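Local coordinates for Pgp2 (Campylobacter jejuni subsp. jejuni, PDB 6XJ6), which probably trims peptidoglycan as an LD-carboxypeptidase of the YkuD family and binds it through an accessory NTF2 domain, directing helical cell shape, at residues D89-P94 against G120-G125; I116-Y121 against I137-N142; G93-A98 against N142-F147; G70-P75 against K132-I137. All blocks are in the same frame, centred on the assembly; numbering follows the deposited sequence. Where two conformers were deposited one is given.

Overall arrangement
From the N terminus, residues 70-75 come first, between strands 48-56 and 77-80; pairing with 132-137 they form contact 4, which closes a long loop. Nested inside it, contact 1 closes the loop from 89-94 to 120-125. Contact 3 starts from the same stretch, sharing Gly-93 and Pro-94, but closes a longer loop from 93-98 to helix 141-151 and so crosses contact 4. Contact 2, nested within contact 3, begins where contact 1 ends, closes the loop from 116-121 to 137-142 and also crosses contact 4. Together they tie the three-stranded sheet of 97-98, 117-119 and 137-138 to helix 141-151 and to the loops around the predicted catalytic residues His-119 and Cys-136.

Contact 1. Residues D89-P94 against G120-G125; sequences DPYYGP and GYPLDG
The carbonyl oxygen of Pro-90 is gripped by two N-H groups that arrive from opposite faces of its plane. Across the contact Leu-123 N reaches Pro-90 O at 3.1 Å with an N-H...O angle of 160°, while Gly-93 N, just past the 3-10 turn, binds Pro-90 O at 3.2 Å. The CA of Pro-122 adds a CA-H...O contact to the same oxygen. Two residues on from Pro-90, Tyr-92 O accepts from Gly-120 N at 2.8 Å, with a more bent angle of 146°. Beside these bonds, a water donates to Tyr-91 O at 2.8 Å and to Gly-120 O at 2.9 Å, bridging two acceptors that could not pair directly.

The side chains fill in around this polar seam. Tyr-91 has CG trans to the backbone N (chi1 173°), which carries the ring alongside Pro-122, the two pointing the same way with Tyr-91 CD2 3.7 Å from Pro-122 CG. The two methyls of Leu-123 span the 3-10 turn: its CD1 lies 3.6 Å from Pro-90 CB at the start, and its CD2 lies 3.9 Å from Gly-93 CA just past the end. Asp-89 OD1 accepts from Tyr-91 N, an Asx turn that braces the segment; within 120-125, Pro-122 to Gly-125 forms a type I beta turn.

Tyr-92 meets the predicted proton donor/acceptor His-119 edge-to-face and also packs on Trp-117, so the 3-10 turn borders strand 117-119 and the predicted active site of the YkuD domain, while Pro-94 and Leu-123 rest on helix 141-151.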
# COMPACT_ATOMS: atom_id res chain seq x y z
N ASP A 89 -4.00 16.49 23.22
CA ASP A 89 -4.31 15.68 24.39
C ASP A 89 -3.01 15.01 24.81
O ASP A 89 -2.44 14.25 24.03
CB ASP A 89 -5.38 14.65 24.02
CG ASP A 89 -5.71 13.70 25.16
OD1 ASP A 89 -5.00 13.69 26.19
OD2 ASP A 89 -6.70 12.95 25.02
N PRO A 90 -2.50 15.28 26.02
CA PRO A 90 -1.18 14.74 26.39
C PRO A 90 -1.13 13.24 26.48
O PRO A 90 -0.04 12.67 26.63
CB PRO A 90 -0.91 15.38 27.76
CG PRO A 90 -2.27 15.60 28.33
CD PRO A 90 -3.14 15.97 27.15
N TYR A 91 -2.28 12.56 26.40
CA TYR A 91 -2.28 11.11 26.42
C TYR A 91 -1.45 10.53 25.28
O TYR A 91 -0.87 9.45 25.43
CB TYR A 91 -3.72 10.60 26.32
CG TYR A 91 -3.82 9.11 26.18
CD1 TYR A 91 -3.95 8.52 24.93
CD2 TYR A 91 -3.76 8.28 27.29
CE1 TYR A 91 -4.03 7.16 24.78
CE2 TYR A 91 -3.84 6.91 27.15
CZ TYR A 91 -3.97 6.36 25.90
OH TYR A 91 -4.06 5.00 25.76
N TYR A 92 -1.37 11.24 24.16
CA TYR A 92 -0.70 10.72 22.97
C TYR A 92 0.78 11.07 22.91
O TYR A 92 1.45 10.70 21.94
CB TYR A 92 -1.39 11.25 21.71
CG TYR A 92 -2.84 10.82 21.61
CD1 TYR A 92 -3.16 9.53 21.24
CD2 TYR A 92 -3.87 11.70 21.92
CE1 TYR A 92 -4.48 9.12 21.16
CE2 TYR A 92 -5.18 11.30 21.84
CZ TYR A 92 -5.49 10.01 21.46
OH TYR A 92 -6.80 9.61 21.38
N GLY A 93 1.31 11.74 23.93
CA GLY A 93 2.68 12.20 23.89
C GLY A 93 2.79 13.55 23.20
O GLY A 93 1.83 14.32 23.13
N PRO A 94 3.98 13.86 22.66
CA PRO A 94 4.20 15.21 22.13
C PRO A 94 3.52 15.48 20.80
O PRO A 94 3.23 16.65 20.50
CB PRO A 94 5.73 15.29 22.00
CG PRO A 94 6.15 13.86 21.80
CD PRO A 94 5.19 13.03 22.61
N GLY A 120 3.17 8.79 20.83
CA GLY A 120 3.99 8.55 21.99
C GLY A 120 3.20 8.05 23.18
O GLY A 120 2.11 7.48 23.05
N TYR A 121 3.77 8.27 24.36
CA TYR A 121 3.22 7.81 25.62
C TYR A 121 2.61 8.97 26.39
O TYR A 121 3.02 10.12 26.23
CB TYR A 121 4.34 7.21 26.48
CG TYR A 121 4.77 5.82 26.08
CD1 TYR A 121 4.55 4.74 26.92
CD2 TYR A 121 5.40 5.58 24.87
CE1 TYR A 121 4.94 3.46 26.57
CE2 TYR A 121 5.79 4.31 24.50
CZ TYR A 121 5.56 3.25 25.36
OH TYR A 121 5.96 1.98 25.01
N PRO A 122 1.63 8.69 27.25
CA PRO A 122 1.06 9.75 28.09
C PRO A 122 2.15 10.51 28.83
O PRO A 122 3.04 9.93 29.45
CB PRO A 122 0.17 8.98 29.07
CG PRO A 122 -0.25 7.77 28.30
CD PRO A 122 0.95 7.40 27.47
N LEU A 123 2.08 11.84 28.74
CA LEU A 123 3.08 12.68 29.37
C LEU A 123 3.06 12.55 30.89
O LEU A 123 4.06 12.90 31.54
CB LEU A 123 2.87 14.14 28.97
CG LEU A 123 2.94 14.45 27.47
CD1 LEU A 123 2.64 15.92 27.24
CD2 LEU A 123 4.29 14.10 26.89
N ASP A 124 1.98 12.05 31.47
CA ASP A 124 1.89 11.90 32.92
C ASP A 124 2.49 10.59 33.42
O ASP A 124 2.44 10.33 34.63
CB ASP A 124 0.44 12.05 33.40
CG ASP A 124 -0.44 10.89 32.98
OD1 ASP A 124 0.05 9.95 32.32
OD2 ASP A 124 -1.64 10.91 33.33
N GLY A 125 3.06 9.77 32.55
CA GLY A 125 3.70 8.54 32.95
C GLY A 125 2.83 7.30 32.92
O GLY A 125 3.34 6.20 33.14
O HOH W 1 -0.48 6.99 24.24

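Contact 2. Residues I116-Y121 against I137-N142; sequences IWIHGY and IALFNN
Segments 116-121 and 137-142 pair as parallel strands, 117-119 beside 137-138, in the small three-stranded sheet of the YkuD catalytic domain; the CA 117 to 121 and CA 137 to 141 directions are 41° apart. The ladder is Ile-137 N to Trp-117 O (2.9 Å), His-119 N to Ile-137 O (3.0 Å) and Leu-139 N to His-119 O (2.9 Å). Ile-118 and Ile-137 occupy one face, where Ile-118 CG2 also meets Leu-139 CD1; His-119 and Ala-138 occupy the other. His-119, predicted to be the proton donor/acceptor, directs ND1 to Gly-120 O at 2.8 Å on an in-plane lone pair, which probably helps fix the rotation of the imidazole.

Beyond the strands the amide of Asn-141 takes over the pairing. With CG opposite the carbonyl carbon (chi1 -69°), its OD1 accepts from Tyr-121 N at 2.8 Å and its ND2 donates to Tyr-121 O at 3.1 Å, so both polar atoms of one side chain grip one residue's backbone. The rings of Tyr-121 and Phe-140 are nearly parallel (22°) yet slid apart, centroids 5.0 Å from each other. Leu-139 O lies at the edge of the tyrosine ring, near its plane, 3.3 Å from Tyr-121 CD2.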
# COMPACT_ATOMS: atom_id res chain seq x y z
N ILE A 116 -5.77 5.11 13.38
CA ILE A 116 -4.58 4.30 13.55
C ILE A 116 -3.39 5.22 13.30
O ILE A 116 -3.09 5.58 12.16
CB ILE A 116 -4.56 3.09 12.60
CG1 ILE A 116 -5.79 2.20 12.84
CG2 ILE A 116 -3.28 2.30 12.77
CD1 ILE A 116 -5.94 1.68 14.27
N TRP A 117 -2.73 5.60 14.39
CA TRP A 117 -1.66 6.58 14.38
C TRP A 117 -0.39 5.95 14.95
O TRP A 117 -0.43 4.92 15.62
CB TRP A 117 -1.99 7.76 15.30
CG TRP A 117 -3.27 8.48 14.99
CD1 TRP A 117 -4.02 8.39 13.86
CD2 TRP A 117 -3.92 9.44 15.83
NE1 TRP A 117 -5.12 9.22 13.96
CE2 TRP A 117 -5.07 9.88 15.16
CE3 TRP A 117 -3.64 9.95 17.10
CZ2 TRP A 117 -5.95 10.80 15.72
CZ3 TRP A 117 -4.51 10.88 17.65
CH2 TRP A 117 -5.65 11.30 16.95
N ILE A 118 0.73 6.60 14.65
CA ILE A 118 1.97 6.43 15.39
C ILE A 118 2.08 7.63 16.32
O ILE A 118 1.96 8.78 15.88
CB ILE A 118 3.17 6.36 14.44
CG1 ILE A 118 3.05 5.13 13.52
CG2 ILE A 118 4.49 6.35 15.23
CD1 ILE A 118 4.13 5.07 12.42
N HIS A 119 2.29 7.37 17.61
CA HIS A 119 2.34 8.46 18.58
C HIS A 119 3.23 8.02 19.74
O HIS A 119 3.96 7.04 19.65
CB HIS A 119 0.93 8.91 18.98
CG HIS A 119 0.09 7.84 19.62
ND1 HIS A 119 0.42 7.25 20.82
CD2 HIS A 119 -1.07 7.27 19.22
CE1 HIS A 119 -0.51 6.36 21.13
NE2 HIS A 119 -1.43 6.36 20.18
N GLY A 120 3.17 8.79 20.83
CA GLY A 120 3.99 8.55 21.99
C GLY A 120 3.20 8.05 23.18
O GLY A 120 2.11 7.48 23.05
N TYR A 121 3.77 8.27 24.36
CA TYR A 121 3.22 7.81 25.62
C TYR A 121 2.61 8.97 26.39
O TYR A 121 3.02 10.12 26.23
CB TYR A 121 4.34 7.21 26.48
CG TYR A 121 4.77 5.82 26.08
CD1 TYR A 121 4.55 4.74 26.92
CD2 TYR A 121 5.40 5.58 24.87
CE1 TYR A 121 4.94 3.46 26.57
CE2 TYR A 121 5.79 4.31 24.50
CZ TYR A 121 5.56 3.25 25.36
OH TYR A 121 5.96 1.98 25.01
N ILE A 137 0.36 2.59 17.23
CA ILE A 137 1.72 2.16 17.51
C ILE A 137 2.37 3.26 18.33
O ILE A 137 2.40 4.42 17.91
CB ILE A 137 2.51 1.92 16.21
CG1 ILE A 137 1.83 0.81 15.41
CG2 ILE A 137 3.96 1.58 16.52
CD1 ILE A 137 2.27 0.76 13.96
N ALA A 138 2.87 2.91 19.51
CA ALA A 138 3.45 3.87 20.44
C ALA A 138 4.97 3.70 20.48
O ALA A 138 5.48 2.59 20.68
CB ALA A 138 2.87 3.68 21.84
N LEU A 139 5.67 4.82 20.30
CA LEU A 139 7.11 4.90 20.46
C LEU A 139 7.43 5.75 21.68
O LEU A 139 6.68 6.66 22.03
CB LEU A 139 7.73 5.57 19.24
CG LEU A 139 7.51 4.85 17.92
CD1 LEU A 139 8.08 5.66 16.76
CD2 LEU A 139 8.15 3.47 17.96
N PHE A 140 8.56 5.46 22.32
CA PHE A 140 8.94 6.23 23.50
C PHE A 140 9.09 7.71 23.13
O PHE A 140 9.60 8.05 22.06
CB PHE A 140 10.24 5.68 24.09
CG PHE A 140 10.09 4.31 24.70
CD1 PHE A 140 9.12 4.08 25.66
CD2 PHE A 140 10.91 3.27 24.31
CE1 PHE A 140 8.97 2.83 26.22
CE2 PHE A 140 10.76 2.01 24.87
CZ PHE A 140 9.79 1.80 25.83
N ASN A 141 8.63 8.58 24.03
CA ASN A 141 8.64 10.01 23.72
C ASN A 141 10.04 10.51 23.40
O ASN A 141 10.20 11.38 22.54
CB ASN A 141 8.03 10.80 24.88
CG ASN A 141 6.54 10.55 25.00
OD1 ASN A 141 5.91 10.10 24.06
ND2 ASN A 141 5.99 10.83 26.18
N ASN A 142 11.06 9.95 24.06
CA ASN A 142 12.44 10.37 23.85
C ASN A 142 13.01 9.90 22.52
O ASN A 142 14.14 10.26 22.20
CB ASN A 142 13.32 9.84 24.99
CG ASN A 142 13.28 8.32 25.11
OD1 ASN A 142 12.81 7.63 24.21
ND2 ASN A 142 13.77 7.81 26.23
O HOH W 2 7.36 2.00 22.52

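Contact 3. Residues G93-A98 against N142-F147; sequences GPFAFA and NNLEKF
Phe-97 presents one ring face to the edge of Phe-147, a T-shaped pair with planes at 76° and centroids 5.1 Å apart. The edge formed by CD1 and CE1 of Phe-147 does the touching, set off toward the rim; Phe-147 CD1 is 3.7 Å from Phe-97 CE1. At the edge of the Phe-97 ring lies a looser neighbour, Leu-144 CD2. The other branch of that leucine goes to the loop: Leu-144 CD1 meets Pro-94 CD at 3.8 Å, so the two branches of one leucine reach Pro-94 and Phe-97.

Phe-95, between Pro-94 and Phe-97 in sequence, has CG wedged between its backbone N and carbonyl carbon (chi1 44°), a rotamer that sends the ring's far edge to the helix. There Phe-95 CZ is 3.6 Å from Leu-144 O, and Phe-95 CE1 is 3.5 Å from Glu-145 OE2. Both oxygens lie near the ring plane, facing its C-H rim, an arrangement that is probably favourable electrostatically; the carboxylate itself is turned 72° from the ring. Pro-94 CG sits over one face of the Phe-95 ring, toward its rim. Phe-95 O is buried here with no partner in the model.

The contact seats helix 141-151 on edge strand 97-98 and the loop before it. Phe-97 continues along the helix to Ala-148 and Val-151, whereas Phe-147 reaches past Ile-118 to Leu-39 and Val-41 of strand 38-45.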
# COMPACT_ATOMS: atom_id res chain seq x y z
N GLY A 93 1.31 11.74 23.93
CA GLY A 93 2.68 12.20 23.89
C GLY A 93 2.79 13.55 23.20
O GLY A 93 1.83 14.32 23.13
N PRO A 94 3.98 13.86 22.66
CA PRO A 94 4.20 15.21 22.13
C PRO A 94 3.52 15.48 20.80
O PRO A 94 3.23 16.65 20.50
CB PRO A 94 5.73 15.29 22.00
CG PRO A 94 6.15 13.86 21.80
CD PRO A 94 5.19 13.03 22.61
N PHE A 95 3.26 14.45 20.00
CA PHE A 95 2.64 14.63 18.69
C PHE A 95 2.39 13.26 18.08
O PHE A 95 2.73 12.24 18.69
CB PHE A 95 3.51 15.49 17.76
CG PHE A 95 4.98 15.15 17.78
CD1 PHE A 95 5.88 15.97 18.44
CD2 PHE A 95 5.47 14.03 17.12
CE1 PHE A 95 7.24 15.67 18.46
CE2 PHE A 95 6.82 13.73 17.13
CZ PHE A 95 7.71 14.55 17.80
N ALA A 96 1.80 13.22 16.89
CA ALA A 96 1.34 11.98 16.30
C ALA A 96 1.41 12.08 14.78
O ALA A 96 1.59 13.15 14.21
CB ALA A 96 -0.10 11.66 16.73
N PHE A 97 1.25 10.92 14.14
CA PHE A 97 1.26 10.79 12.69
C PHE A 97 0.16 9.80 12.33
O PHE A 97 0.11 8.70 12.89
CB PHE A 97 2.60 10.23 12.19
CG PHE A 97 3.80 10.99 12.66
CD1 PHE A 97 4.29 10.81 13.95
CD2 PHE A 97 4.46 11.88 11.82
CE1 PHE A 97 5.40 11.50 14.39
CE2 PHE A 97 5.58 12.58 12.25
CZ PHE A 97 6.04 12.39 13.55
N ALA A 98 -0.72 10.17 11.41
CA ALA A 98 -1.86 9.32 11.10
C ALA A 98 -1.55 8.41 9.93
O ALA A 98 -1.04 8.87 8.90
CB ALA A 98 -3.10 10.16 10.80
N ASN A 142 11.06 9.95 24.06
CA ASN A 142 12.44 10.37 23.85
C ASN A 142 13.01 9.90 22.52
O ASN A 142 14.14 10.26 22.20
CB ASN A 142 13.32 9.84 24.99
CG ASN A 142 13.28 8.32 25.11
OD1 ASN A 142 12.81 7.63 24.21
ND2 ASN A 142 13.77 7.81 26.23
N ASN A 143 12.27 9.09 21.77
CA ASN A 143 12.65 8.69 20.42
C ASN A 143 11.82 9.38 19.35
O ASN A 143 12.14 9.24 18.16
CB ASN A 143 12.51 7.17 20.25
CG ASN A 143 13.43 6.40 21.18
OD1 ASN A 143 14.51 6.87 21.54
ND2 ASN A 143 13.00 5.20 21.58
N LEU A 144 10.78 10.12 19.73
CA LEU A 144 9.84 10.64 18.74
C LEU A 144 10.41 11.82 17.98
O LEU A 144 10.03 12.03 16.82
CB LEU A 144 8.52 11.02 19.40
CG LEU A 144 7.48 9.90 19.39
CD1 LEU A 144 6.30 10.31 20.24
CD2 LEU A 144 7.01 9.57 17.98
N GLU A 145 11.28 12.62 18.59
CA GLU A 145 11.93 13.70 17.85
C GLU A 145 12.77 13.14 16.71
O GLU A 145 12.74 13.67 15.60
CB GLU A 145 12.77 14.56 18.78
CG GLU A 145 11.96 15.46 19.70
CD GLU A 145 11.11 16.46 18.94
OE1 GLU A 145 11.32 16.61 17.71
OE2 GLU A 145 10.23 17.09 19.56
N LYS A 146 13.51 12.06 16.97
CA LYS A 146 14.31 11.45 15.90
C LYS A 146 13.41 10.87 14.82
O LYS A 146 13.68 11.04 13.63
CB LYS A 146 15.24 10.38 16.46
CG LYS A 146 16.05 9.68 15.36
CD LYS A 146 17.07 8.68 15.90
CE LYS A 146 17.83 8.03 14.74
NZ LYS A 146 18.93 7.12 15.19
N PHE A 147 12.34 10.17 15.21
CA PHE A 147 11.40 9.66 14.23
C PHE A 147 10.85 10.80 13.36
O PHE A 147 10.80 10.69 12.13
CB PHE A 147 10.26 8.93 14.94
CG PHE A 147 9.22 8.39 14.01
CD1 PHE A 147 8.10 9.14 13.68
CD2 PHE A 147 9.37 7.13 13.44
CE1 PHE A 147 7.15 8.65 12.81
CE2 PHE A 147 8.43 6.64 12.57
CZ PHE A 147 7.31 7.40 12.25

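Contact 4. Residues G70-P75 against K132-I137; sequences GDLKTP and KTRGCI
This is a mixed loop-to-loop contact with polar, partly water-mediated links, in which the segment leading to strand 77-80 flanks the turn that carries the predicted nucleophile Cys-136. Thr-133 to Cys-136 forms a type I' turn with the sequence Thr-Arg-Gly-Cys, matching the S/T-x-G-C signature of the YkuD family. Inside the turn Cys-136 N donates to Thr-133 O at 3.0 Å, and the hydroxyl Thr-133 OG1 donates to Cys-136 O at 2.9 Å, so the cysteine backbone is held at both its N-H and its carbonyl. The Cys-136 side chain touches His-119.

The direct link across is Thr-74 OG1 to Gly-135 O, 2.7 Å long, with the hydroxyl 51° above the carbonyl plane. Thr-74 keeps OG1 on the backbone N side, opposite its carbonyl carbon (chi1 -69°), while CG2 turns to Ile-137. Two waters add further links. One donates to Leu-72 O at 2.7 Å and accepts from Gly-135 N at 3.0 Å; the other donates to Lys-73 O at 2.7 Å and makes a weak bond to Arg-134 O. Gly-135 CA makes a strongly bent CA-H...O contact to Lys-73 O, packing its bare CA against that oxygen. The apolar part comes from Leu-72, whose side chain crosses that of Arg-134, with Leu-72 CD2 4.0 Å from Arg-134 CG.

Gly-61 N donates to Thr-74 OG1. That bond and the one to Gly-135 O use the hydroxyl as acceptor and donor, which probably fixes its rotation and ties the turn bearing the predicted nucleophile to this loop.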
# COMPACT_ATOMS: atom_id res chain seq x y z
N GLY A 70 -13.28 -0.86 17.21
CA GLY A 70 -13.46 -1.43 18.53
C GLY A 70 -12.75 -2.75 18.78
O GLY A 70 -12.76 -3.22 19.92
N ASP A 71 -12.12 -3.34 17.76
CA ASP A 71 -11.43 -4.61 17.98
C ASP A 71 -10.02 -4.44 18.53
O ASP A 71 -9.40 -5.44 18.90
CB ASP A 71 -11.46 -5.52 16.74
CG ASP A 71 -10.68 -4.95 15.55
OD1 ASP A 71 -9.87 -4.02 15.71
OD2 ASP A 71 -10.89 -5.49 14.43
N LEU A 72 -9.51 -3.21 18.61
CA LEU A 72 -8.24 -2.89 19.25
C LEU A 72 -7.03 -3.42 18.49
O LEU A 72 -5.90 -3.34 18.99
CB LEU A 72 -8.19 -3.40 20.70
CG LEU A 72 -9.33 -2.95 21.61
CD1 LEU A 72 -9.10 -3.50 23.00
CD2 LEU A 72 -9.44 -1.43 21.64
N LYS A 73 -7.22 -3.94 17.28
CA LYS A 73 -6.12 -4.54 16.55
C LYS A 73 -5.36 -3.49 15.75
O LYS A 73 -5.93 -2.49 15.30
CB LYS A 73 -6.64 -5.63 15.61
CG LYS A 73 -7.19 -6.83 16.36
CD LYS A 73 -7.96 -7.76 15.45
CE LYS A 73 -8.50 -8.95 16.25
NZ LYS A 73 -9.39 -9.82 15.43
N THR A 74 -4.06 -3.72 15.59
CA THR A 74 -3.27 -2.92 14.65
C THR A 74 -3.39 -3.53 13.25
O THR A 74 -3.16 -4.74 13.09
CB THR A 74 -1.82 -2.88 15.09
OG1 THR A 74 -1.71 -2.11 16.30
CG2 THR A 74 -0.94 -2.23 14.02
N PRO A 75 -3.75 -2.74 12.24
CA PRO A 75 -3.90 -3.31 10.90
C PRO A 75 -2.59 -3.78 10.29
O PRO A 75 -1.53 -3.18 10.46
CB PRO A 75 -4.52 -2.17 10.07
CG PRO A 75 -4.38 -0.96 10.87
CD PRO A 75 -4.09 -1.31 12.29
N LYS A 132 -4.49 -0.67 25.18
CA LYS A 132 -4.77 0.75 25.40
C LYS A 132 -4.53 1.62 24.17
O LYS A 132 -5.08 2.73 24.10
CB LYS A 132 -3.94 1.26 26.58
CG LYS A 132 -4.50 0.83 27.92
CD LYS A 132 -3.46 0.81 29.02
CE LYS A 132 -4.09 0.38 30.35
NZ LYS A 132 -4.92 -0.86 30.22
N THR A 133 -3.75 1.16 23.20
CA THR A 133 -3.46 2.00 22.05
C THR A 133 -4.59 2.03 21.04
O THR A 133 -4.52 2.83 20.10
CB THR A 133 -2.18 1.53 21.33
OG1 THR A 133 -2.41 0.28 20.68
CG2 THR A 133 -1.01 1.40 22.31
N ARG A 134 -5.62 1.20 21.20
CA ARG A 134 -6.71 1.10 20.23
C ARG A 134 -6.17 0.89 18.81
O ARG A 134 -6.70 1.41 17.83
CB ARG A 134 -7.66 2.29 20.32
CG ARG A 134 -8.32 2.44 21.68
CD ARG A 134 -9.50 3.39 21.63
NE ARG A 134 -9.13 4.67 21.03
CZ ARG A 134 -9.99 5.57 20.56
NH1 ARG A 134 -11.30 5.33 20.60
NH2 ARG A 134 -9.55 6.70 20.04
N GLY A 135 -5.10 0.11 18.70
CA GLY A 135 -4.51 -0.23 17.42
C GLY A 135 -3.39 0.68 16.98
O GLY A 135 -2.72 0.39 15.98
N CYS A 136 -3.15 1.78 17.69
CA CYS A 136 -2.05 2.66 17.37
C CYS A 136 -0.72 2.01 17.75
O CYS A 136 -0.66 1.02 18.49
CB CYS A 136 -2.21 3.98 18.12
SG CYS A 136 -3.56 4.99 17.51
N ILE A 137 0.36 2.59 17.23
CA ILE A 137 1.72 2.16 17.51
C ILE A 137 2.37 3.26 18.33
O ILE A 137 2.40 4.42 17.91
CB ILE A 137 2.51 1.92 16.21
CG1 ILE A 137 1.83 0.81 15.41
CG2 ILE A 137 3.96 1.58 16.52
CD1 ILE A 137 2.27 0.76 13.96
O HOH W 3 -5.21 -1.68 21.05
O HOH W 4 -7.79 -0.79 16.40